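Long-range contact in citrate synthase (PDB 6ABX), which probably catalyses the condensation of oxaloacetate with acetyl-CoA and water to citrate and CoA, feeding the tricarboxylic acid cycle: residues A[278-290]-A[304-316]. Sequence-based numbering, arbitrary orientation.
Sequences EIKRLFEIANRVE and PNVDFYSGLVFYA
Two antiparallel helices meet behind the active site of citrate synthase: residues 278-290 of helix 277-297 pack on helix 310-316, the axes of these short segments 10.8 Å apart at 173°, and on P304, F308 and Y309 in the residues leading into it, among which D307 is predicted to be catalytic. L312 is the central apolar link. Its chi1 of 174° swings CG away from the backbone N and carries CD2 over the centre of the F283 ring, 3.5 Å from the centroid in a CH-pi contact, while CD1 turns to L282 CB. V313 CG2 meets the edge of the same ring. At one end Y315 OH donates to E278 OE2 over 2.6 Å, on the syn side but tilted well out of the carboxylate plane, ring and carboxylate planes 79° apart; I279 CD1 lies 3.6 Å from Y315 CD2, and L282 CD1 touches CE2. A phenylalanine in place of Y315 would probably leave the E278 carboxylate without its hydroxyl mate at this end of the contact. Toward the other end Y309 OH gives a 2.7 Å bond to N287 OD1, nearly in line with its C=O. F308 points its edge at the backbone O of A286, 3.3 Å from CZ, and at V289 CG1, while one face of the Y309 ring lies against F308 CD2. E290 packs CG on P304 CG at 3.6 Å; its carboxylate is salt-bridged to K267. Around this pair, helix 261-270 touches F283, N287 and Y309, helix 163-174 backs V313, and helix 220-228 packs on A286, V289 and Y315; F308 adjoins F251 and V289 adjoins L248, both acetyl-CoA-binding residues.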
ATOM      1  N   GLU A 278     -15.192  12.432  33.877  1.00 31.27           N
ATOM      2  CA  GLU A 278     -14.595  12.985  32.652  1.00 30.98           C
ATOM      3  C   GLU A 278     -15.423  12.558  31.424  1.00 29.00           C
ATOM      4  O   GLU A 278     -15.763  13.388  30.581  1.00 27.24           O
ATOM      5  CB  GLU A 278     -13.119  12.587  32.550  1.00 33.80           C
ATOM      6  CG  GLU A 278     -12.468  12.957  31.228  1.00 34.07           C
ATOM      7  CD  GLU A 278     -11.083  12.371  31.024  1.00 34.34           C
ATOM      8  OE1 GLU A 278     -10.723  11.455  31.767  1.00 37.25           O
ATOM      9  OE2 GLU A 278     -10.373  12.837  30.141  1.00 33.25           O
ATOM     10  N   ILE A 279     -15.801  11.283  31.332  1.00 25.01           N
ATOM     11  CA  ILE A 279     -16.447  10.789  30.157  1.00 25.96           C
ATOM     12  C   ILE A 279     -17.869  11.362  30.091  1.00 24.77           C
ATOM     13  O   ILE A 279     -18.375  11.699  29.032  1.00 21.29           O
ATOM     14  CB  ILE A 279     -16.403   9.247  30.109  1.00 25.85           C
ATOM     15  CG1 ILE A 279     -14.968   8.715  30.069  1.00 27.78           C
ATOM     16  CG2 ILE A 279     -17.257   8.729  28.978  1.00 24.87           C
ATOM     17  CD1 ILE A 279     -14.094   9.262  28.949  1.00 27.59           C
ATOM     18  N   LYS A 280     -18.549  11.453  31.247  1.00 26.71           N
ATOM     19  CA  LYS A 280     -19.892  12.000  31.245  1.00 28.91           C
ATOM     20  C   LYS A 280     -19.884  13.448  30.688  1.00 23.10           C
ATOM     21  O   LYS A 280     -20.722  13.818  29.882  1.00 21.76           O
ATOM     22  CB  LYS A 280     -20.461  11.994  32.666  1.00 36.21           C
ATOM     23  CG  LYS A 280     -21.937  12.364  32.749  1.00 44.68           C
ATOM     24  CD  LYS A 280     -22.685  11.638  33.853  1.00 50.84           C
ATOM     25  CE  LYS A 280     -24.111  11.307  33.463  1.00 59.91           C
ATOM     26  NZ  LYS A 280     -24.913  12.541  33.284  1.00 65.32           N
ATOM     27  N   ARG A 281     -18.926  14.232  31.155  1.00 24.18           N
ATOM     28  CA  ARG A 281     -18.714  15.613  30.771  1.00 25.70           C
ATOM     29  C   ARG A 281     -18.468  15.667  29.259  1.00 21.80           C
ATOM     30  O   ARG A 281     -19.089  16.458  28.520  1.00 21.75           O
ATOM     31  CB  ARG A 281     -17.526  16.151  31.563  1.00 27.06           C
ATOM     32  CG  ARG A 281     -17.152  17.595  31.280  1.00 32.05           C
ATOM     33  CD  ARG A 281     -16.261  18.173  32.370  1.00 33.92           C
ATOM     34  NE  ARG A 281     -15.037  17.409  32.600  1.00 38.63           N
ATOM     35  CZ  ARG A 281     -13.949  17.404  31.806  1.00 40.99           C
ATOM     36  NH1 ARG A 281     -12.821  16.916  32.277  1.00 42.74           N
ATOM     37  NH2 ARG A 281     -13.971  17.850  30.554  1.00 41.46           N
ATOM     38  N   LEU A 282     -17.581  14.793  28.788  1.00 19.11           N
ATOM     39  CA  LEU A 282     -17.202  14.799  27.382  1.00 18.04           C
ATOM     40  C   LEU A 282     -18.374  14.418  26.498  1.00 17.45           C
ATOM     41  O   LEU A 282     -18.520  14.985  25.383  1.00 18.35           O
ATOM     42  CB  LEU A 282     -15.981  13.909  27.119  1.00 17.45           C
ATOM     43  CG  LEU A 282     -14.639  14.398  27.652  1.00 19.78           C
ATOM     44  CD1 LEU A 282     -13.563  13.358  27.386  1.00 20.38           C
ATOM     45  CD2 LEU A 282     -14.207  15.704  27.016  1.00 21.09           C
ATOM     46  N   PHE A 283     -19.240  13.508  26.947  1.00 17.81           N
ATOM     47  CA  PHE A 283     -20.436  13.201  26.206  1.00 20.28           C
ATOM     48  C   PHE A 283     -21.445  14.360  26.202  1.00 18.21           C
ATOM     49  O   PHE A 283     -22.108  14.548  25.197  1.00 19.28           O
ATOM     50  CB  PHE A 283     -21.110  11.925  26.718  1.00 22.62           C
ATOM     51  CG  PHE A 283     -20.570  10.704  26.031  1.00 24.44           C
ATOM     52  CD1 PHE A 283     -21.079  10.333  24.797  1.00 27.36           C
ATOM     53  CD2 PHE A 283     -19.546   9.956  26.596  1.00 29.45           C
ATOM     54  CE1 PHE A 283     -20.561   9.226  24.150  1.00 27.55           C
ATOM     55  CE2 PHE A 283     -19.021   8.856  25.937  1.00 26.74           C
ATOM     56  CZ  PHE A 283     -19.543   8.496  24.717  1.00 27.65           C
ATOM     57  N   GLU A 284     -21.615  15.035  27.335  1.00 21.27           N
ATOM     58  CA  GLU A 284     -22.492  16.228  27.409  1.00 22.40           C
ATOM     59  C   GLU A 284     -22.012  17.250  26.373  1.00 20.28           C
ATOM     60  O   GLU A 284     -22.840  17.783  25.591  1.00 19.29           O
ATOM     61  CB  GLU A 284     -22.483  16.803  28.825  1.00 29.11           C
ATOM     62  CG  GLU A 284     -23.169  15.887  29.824  1.00 35.99           C
ATOM     63  CD  GLU A 284     -23.085  16.270  31.296  1.00 44.68           C
ATOM     64  OE1 GLU A 284     -22.391  17.259  31.630  1.00 47.22           O
ATOM     65  OE2 GLU A 284     -23.709  15.558  32.114  1.00 49.24           O
ATOM     66  N   ILE A 285     -20.700  17.491  26.372  1.00 19.07           N
ATOM     67  CA  ILE A 285     -20.067  18.408  25.392  1.00 18.54           C
ATOM     68  C   ILE A 285     -20.397  17.970  23.972  1.00 17.38           C
ATOM     69  O   ILE A 285     -20.859  18.765  23.137  1.00 16.06           O
ATOM     70  CB  ILE A 285     -18.564  18.543  25.644  1.00 18.03           C
ATOM     71  CG1 ILE A 285     -18.290  19.264  26.959  1.00 19.52           C
ATOM     72  CG2 ILE A 285     -17.875  19.193  24.454  1.00 17.95           C
ATOM     73  CD1 ILE A 285     -16.873  19.206  27.399  1.00 19.49           C
ATOM     74  N   ALA A 286     -20.165  16.686  23.642  1.00 17.01           N
ATOM     75  CA  ALA A 286     -20.365  16.207  22.298  1.00 15.88           C
ATOM     76  C   ALA A 286     -21.827  16.389  21.840  1.00 16.27           C
ATOM     77  O   ALA A 286     -22.128  16.791  20.705  1.00 16.62           O
ATOM     78  CB  ALA A 286     -19.925  14.746  22.240  1.00 16.94           C
ATOM     79  N   ASN A 287     -22.763  16.089  22.733  1.00 17.77           N
ATOM     80  CA  ASN A 287     -24.169  16.176  22.437  1.00 21.18           C
ATOM     81  C   ASN A 287     -24.565  17.626  22.126  1.00 18.56           C
ATOM     82  O   ASN A 287     -25.304  17.872  21.148  1.00 18.93           O
ATOM     83  CB  ASN A 287     -24.996  15.537  23.554  1.00 23.92           C
ATOM     84  CG  ASN A 287     -24.926  14.017  23.460  1.00 32.75           C
ATOM     85  OD1 ASN A 287     -24.544  13.440  22.418  1.00 36.73           O
ATOM     86  ND2 ASN A 287     -25.302  13.356  24.538  1.00 38.54           N
ATOM     87  N   ARG A 288     -24.054  18.561  22.931  1.00 19.32           N
ATOM     88  CA  ARG A 288     -24.303  19.988  22.677  1.00 21.41           C
ATOM     89  C   ARG A 288     -23.692  20.450  21.361  1.00 18.40           C
ATOM     90  O   ARG A 288     -24.352  21.177  20.604  1.00 18.20           O
ATOM     91  CB  ARG A 288     -23.834  20.862  23.837  1.00 23.29           C
ATOM     92  CG  ARG A 288     -24.696  20.747  25.074  1.00 31.45           C
ATOM     93  CD  ARG A 288     -23.909  21.104  26.316  1.00 36.42           C
ATOM     94  NE  ARG A 288     -24.661  21.792  27.357  1.00 43.01           N
ATOM     95  CZ  ARG A 288     -24.590  23.114  27.559  1.00 46.33           C
ATOM     96  NH1 ARG A 288     -24.252  23.932  26.565  1.00 47.27           N
ATOM     97  NH2 ARG A 288     -24.829  23.599  28.758  1.00 43.85           N
ATOM     98  N   VAL A 289     -22.449  20.032  21.047  1.00 15.39           N
ATOM     99  CA  VAL A 289     -21.858  20.372  19.793  1.00 15.38           C
ATOM    100  C   VAL A 289     -22.698  19.823  18.640  1.00 16.94           C
ATOM    101  O   VAL A 289     -22.943  20.505  17.619  1.00 14.87           O
ATOM    102  CB  VAL A 289     -20.411  19.852  19.670  1.00 15.42           C
ATOM    103  CG1 VAL A 289     -19.886  20.015  18.263  1.00 16.70           C
ATOM    104  CG2 VAL A 289     -19.490  20.517  20.671  1.00 16.02           C
ATOM    105  N   GLU A 290     -23.165  18.573  18.811  1.00 16.76           N
ATOM    106  CA  GLU A 290     -23.970  17.949  17.769  1.00 18.43           C
ATOM    107  C   GLU A 290     -25.239  18.777  17.494  1.00 18.04           C
ATOM    108  O   GLU A 290     -25.547  19.061  16.336  1.00 18.65           O
ATOM    109  CB  GLU A 290     -24.318  16.506  18.178  1.00 19.58           C
ATOM    110  CG  GLU A 290     -24.873  15.687  17.037  1.00 22.63           C
ATOM    111  CD  GLU A 290     -25.913  14.671  17.469  1.00 28.03           C
ATOM    112  OE1 GLU A 290     -26.305  13.789  16.655  1.00 32.47           O
ATOM    113  OE2 GLU A 290     -26.389  14.801  18.603  1.00 32.61           O
ATOM    114  N   PRO A 304     -23.231  14.876  11.435  1.00 18.71           N
ATOM    115  CA  PRO A 304     -22.206  14.135  12.156  1.00 17.68           C
ATOM    116  C   PRO A 304     -21.853  12.872  11.375  1.00 18.49           C
ATOM    117  O   PRO A 304     -22.744  12.168  10.891  1.00 18.49           O
ATOM    118  CB  PRO A 304     -22.794  13.819  13.511  1.00 19.40           C
ATOM    119  CG  PRO A 304     -23.967  14.766  13.626  1.00 19.79           C
ATOM    120  CD  PRO A 304     -24.443  15.010  12.232  1.00 18.71           C
ATOM    121  N   ASN A 305     -20.549  12.632  11.299  1.00 17.87           N
ATOM    122  CA  ASN A 305     -19.918  11.450  10.710  1.00 18.34           C
ATOM    123  C   ASN A 305     -19.644  10.439  11.838  1.00 15.33           C
ATOM    124  O   ASN A 305     -19.688  10.756  13.012  1.00 15.84           O
ATOM    125  CB  ASN A 305     -18.591  11.860  10.064  1.00 22.24           C
ATOM    126  CG  ASN A 305     -18.017  10.785   9.166  1.00 32.97           C
ATOM    127  OD1 ASN A 305     -18.717  10.284   8.279  1.00 46.58           O
ATOM    128  ND2 ASN A 305     -16.772  10.396   9.405  1.00 38.69           N
ATOM    129  N   VAL A 306     -19.277   9.218  11.457  1.00 14.83           N
ATOM    130  CA  VAL A 306     -18.932   8.191  12.462  1.00 16.32           C
ATOM    131  C   VAL A 306     -17.853   8.701  13.436  1.00 14.47           C
ATOM    132  O   VAL A 306     -17.902   8.386  14.629  1.00 16.22           O
ATOM    133  CB  VAL A 306     -18.502   6.905  11.721  1.00 17.48           C
ATOM    134  CG1 VAL A 306     -17.322   7.120  10.781  1.00 19.29           C
ATOM    135  CG2 VAL A 306     -18.288   5.756  12.678  1.00 18.44           C
ATOM    136  N   ASP A 307     -16.870   9.455  12.934  1.00 15.61           N
ATOM    137  CA  ASP A 307     -15.799   9.887  13.805  1.00 17.79           C
ATOM    138  C   ASP A 307     -16.174  11.067  14.711  1.00 19.21           C
ATOM    139  O   ASP A 307     -15.309  11.495  15.477  1.00 21.24           O
ATOM    140  CB  ASP A 307     -14.499  10.248  13.092  1.00 19.57           C
ATOM    141  CG  ASP A 307     -14.608  11.206  11.924  1.00 25.92           C
ATOM    142  OD1 ASP A 307     -15.643  11.859  11.793  1.00 27.62           O
ATOM    143  OD2 ASP A 307     -13.618  11.250  11.120  1.00 35.21           O
ATOM    144  N   PHE A 308     -17.435  11.531  14.726  1.00 16.32           N
ATOM    145  CA  PHE A 308     -17.840  12.439  15.764  1.00 15.19           C
ATOM    146  C   PHE A 308     -17.813  11.758  17.132  1.00 15.03           C
ATOM    147  O   PHE A 308     -17.410  12.371  18.143  1.00 14.71           O
ATOM    148  CB  PHE A 308     -19.224  12.983  15.436  1.00 15.44           C
ATOM    149  CG  PHE A 308     -19.646  14.113  16.334  1.00 15.00           C
ATOM    150  CD1 PHE A 308     -19.148  15.384  16.117  1.00 15.10           C
ATOM    151  CD2 PHE A 308     -20.470  13.891  17.420  1.00 14.49           C
ATOM    152  CE1 PHE A 308     -19.564  16.445  16.913  1.00 13.99           C
ATOM    153  CE2 PHE A 308     -20.852  14.945  18.246  1.00 15.52           C
ATOM    154  CZ  PHE A 308     -20.356  16.214  18.005  1.00 15.28           C
ATOM    155  N   TYR A 309     -18.306  10.508  17.185  1.00 13.65           N
ATOM    156  CA  TYR A 309     -18.481   9.771  18.455  1.00 14.70           C
ATOM    157  C   TYR A 309     -17.414   8.667  18.621  1.00 13.84           C
ATOM    158  O   TYR A 309     -17.179   8.270  19.741  1.00 14.71           O
ATOM    159  CB  TYR A 309     -19.875   9.133  18.521  1.00 16.71           C
ATOM    160  CG  TYR A 309     -20.952  10.131  18.877  1.00 17.29           C
ATOM    161  CD1 TYR A 309     -20.938  10.763  20.109  1.00 19.60           C
ATOM    162  CD2 TYR A 309     -21.936  10.478  17.980  1.00 19.73           C
ATOM    163  CE1 TYR A 309     -21.905  11.702  20.457  1.00 22.31           C
ATOM    164  CE2 TYR A 309     -22.863  11.477  18.288  1.00 19.56           C
ATOM    165  CZ  TYR A 309     -22.852  12.073  19.530  1.00 21.46           C
ATOM    166  OH  TYR A 309     -23.783  13.051  19.815  1.00 27.77           O
ATOM    167  N   SER A 310     -16.811   8.152  17.538  1.00 13.12           N
ATOM    168  CA  SER A 310     -15.987   6.914  17.657  1.00 13.84           C
ATOM    169  C   SER A 310     -14.803   7.152  18.587  1.00 14.66           C
ATOM    170  O   SER A 310     -14.542   6.331  19.491  1.00 13.83           O
ATOM    171  CB  SER A 310     -15.552   6.401  16.344  1.00 13.47           C
ATOM    172  OG  SER A 310     -14.715   7.341  15.680  1.00 14.73           O
ATOM    173  N   GLY A 311     -14.064   8.254  18.380  1.00 14.67           N
ATOM    174  CA  GLY A 311     -12.900   8.485  19.229  1.00 15.58           C
ATOM    175  C   GLY A 311     -13.248   8.567  20.713  1.00 13.93           C
ATOM    176  O   GLY A 311     -12.571   7.992  21.563  1.00 14.62           O
ATOM    177  N   LEU A 312     -14.341   9.245  21.052  1.00 14.15           N
ATOM    178  CA  LEU A 312     -14.796   9.369  22.423  1.00 16.07           C
ATOM    179  C   LEU A 312     -15.174   8.016  23.034  1.00 15.83           C
ATOM    180  O   LEU A 312     -14.820   7.700  24.173  1.00 17.51           O
ATOM    181  CB  LEU A 312     -15.955  10.376  22.454  1.00 18.18           C
ATOM    182  CG  LEU A 312     -16.656  10.526  23.795  1.00 20.15           C
ATOM    183  CD1 LEU A 312     -15.648  10.852  24.873  1.00 18.41           C
ATOM    184  CD2 LEU A 312     -17.720  11.601  23.689  1.00 21.10           C
ATOM    185  N   VAL A 313     -15.846   7.166  22.251  1.00 16.23           N
ATOM    186  CA  VAL A 313     -16.202   5.796  22.697  1.00 15.07           C
ATOM    187  C   VAL A 313     -14.943   4.964  22.971  1.00 15.62           C
ATOM    188  O   VAL A 313     -14.857   4.364  24.021  1.00 16.50           O
ATOM    189  CB  VAL A 313     -17.133   5.112  21.682  1.00 16.58           C
ATOM    190  CG1 VAL A 313     -17.261   3.616  21.924  1.00 16.05           C
ATOM    191  CG2 VAL A 313     -18.499   5.780  21.666  1.00 16.49           C
ATOM    192  N   PHE A 314     -13.970   4.986  22.068  1.00 15.70           N
ATOM    193  CA  PHE A 314     -12.730   4.204  22.267  1.00 15.40           C
ATOM    194  C   PHE A 314     -11.927   4.766  23.448  1.00 15.54           C
ATOM    195  O   PHE A 314     -11.357   4.023  24.237  1.00 15.72           O
ATOM    196  CB  PHE A 314     -11.928   4.169  20.974  1.00 17.15           C
ATOM    197  CG  PHE A 314     -12.557   3.264  19.948  1.00 20.84           C
ATOM    198  CD1 PHE A 314     -12.802   1.938  20.229  1.00 25.04           C
ATOM    199  CD2 PHE A 314     -12.859   3.730  18.685  1.00 30.92           C
ATOM    200  CE1 PHE A 314     -13.389   1.104  19.286  1.00 26.54           C
ATOM    201  CE2 PHE A 314     -13.446   2.883  17.745  1.00 29.78           C
ATOM    202  CZ  PHE A 314     -13.757   1.593  18.072  1.00 27.68           C
ATOM    203  N   TYR A 315     -11.906   6.099  23.604  1.00 15.39           N
ATOM    204  CA  TYR A 315     -11.271   6.724  24.753  1.00 16.67           C
ATOM    205  C   TYR A 315     -11.943   6.272  26.057  1.00 17.06           C
ATOM    206  O   TYR A 315     -11.239   5.996  27.054  1.00 18.65           O
ATOM    207  CB  TYR A 315     -11.281   8.250  24.588  1.00 17.10           C
ATOM    208  CG  TYR A 315     -10.696   9.012  25.752  1.00 17.00           C
ATOM    209  CD1 TYR A 315      -9.337   8.959  26.005  1.00 18.68           C
ATOM    210  CD2 TYR A 315     -11.467   9.817  26.561  1.00 18.34           C
ATOM    211  CE1 TYR A 315      -8.767   9.647  27.064  1.00 19.45           C
ATOM    212  CE2 TYR A 315     -10.917  10.510  27.641  1.00 18.84           C
ATOM    213  CZ  TYR A 315      -9.564  10.423  27.887  1.00 20.33           C
ATOM    214  OH  TYR A 315      -8.959  11.112  28.905  1.00 22.73           O
ATOM    215  N   ALA A 316     -13.269   6.206  26.063  1.00 18.00           N
ATOM    216  CA  ALA A 316     -14.074   5.828  27.217  1.00 20.55           C
ATOM    217  C   ALA A 316     -13.720   4.400  27.654  1.00 24.20           C
ATOM    218  O   ALA A 316     -13.784   4.061  28.818  1.00 26.47           O
ATOM    219  CB  ALA A 316     -15.543   5.968  26.918  1.00 23.19           C
TER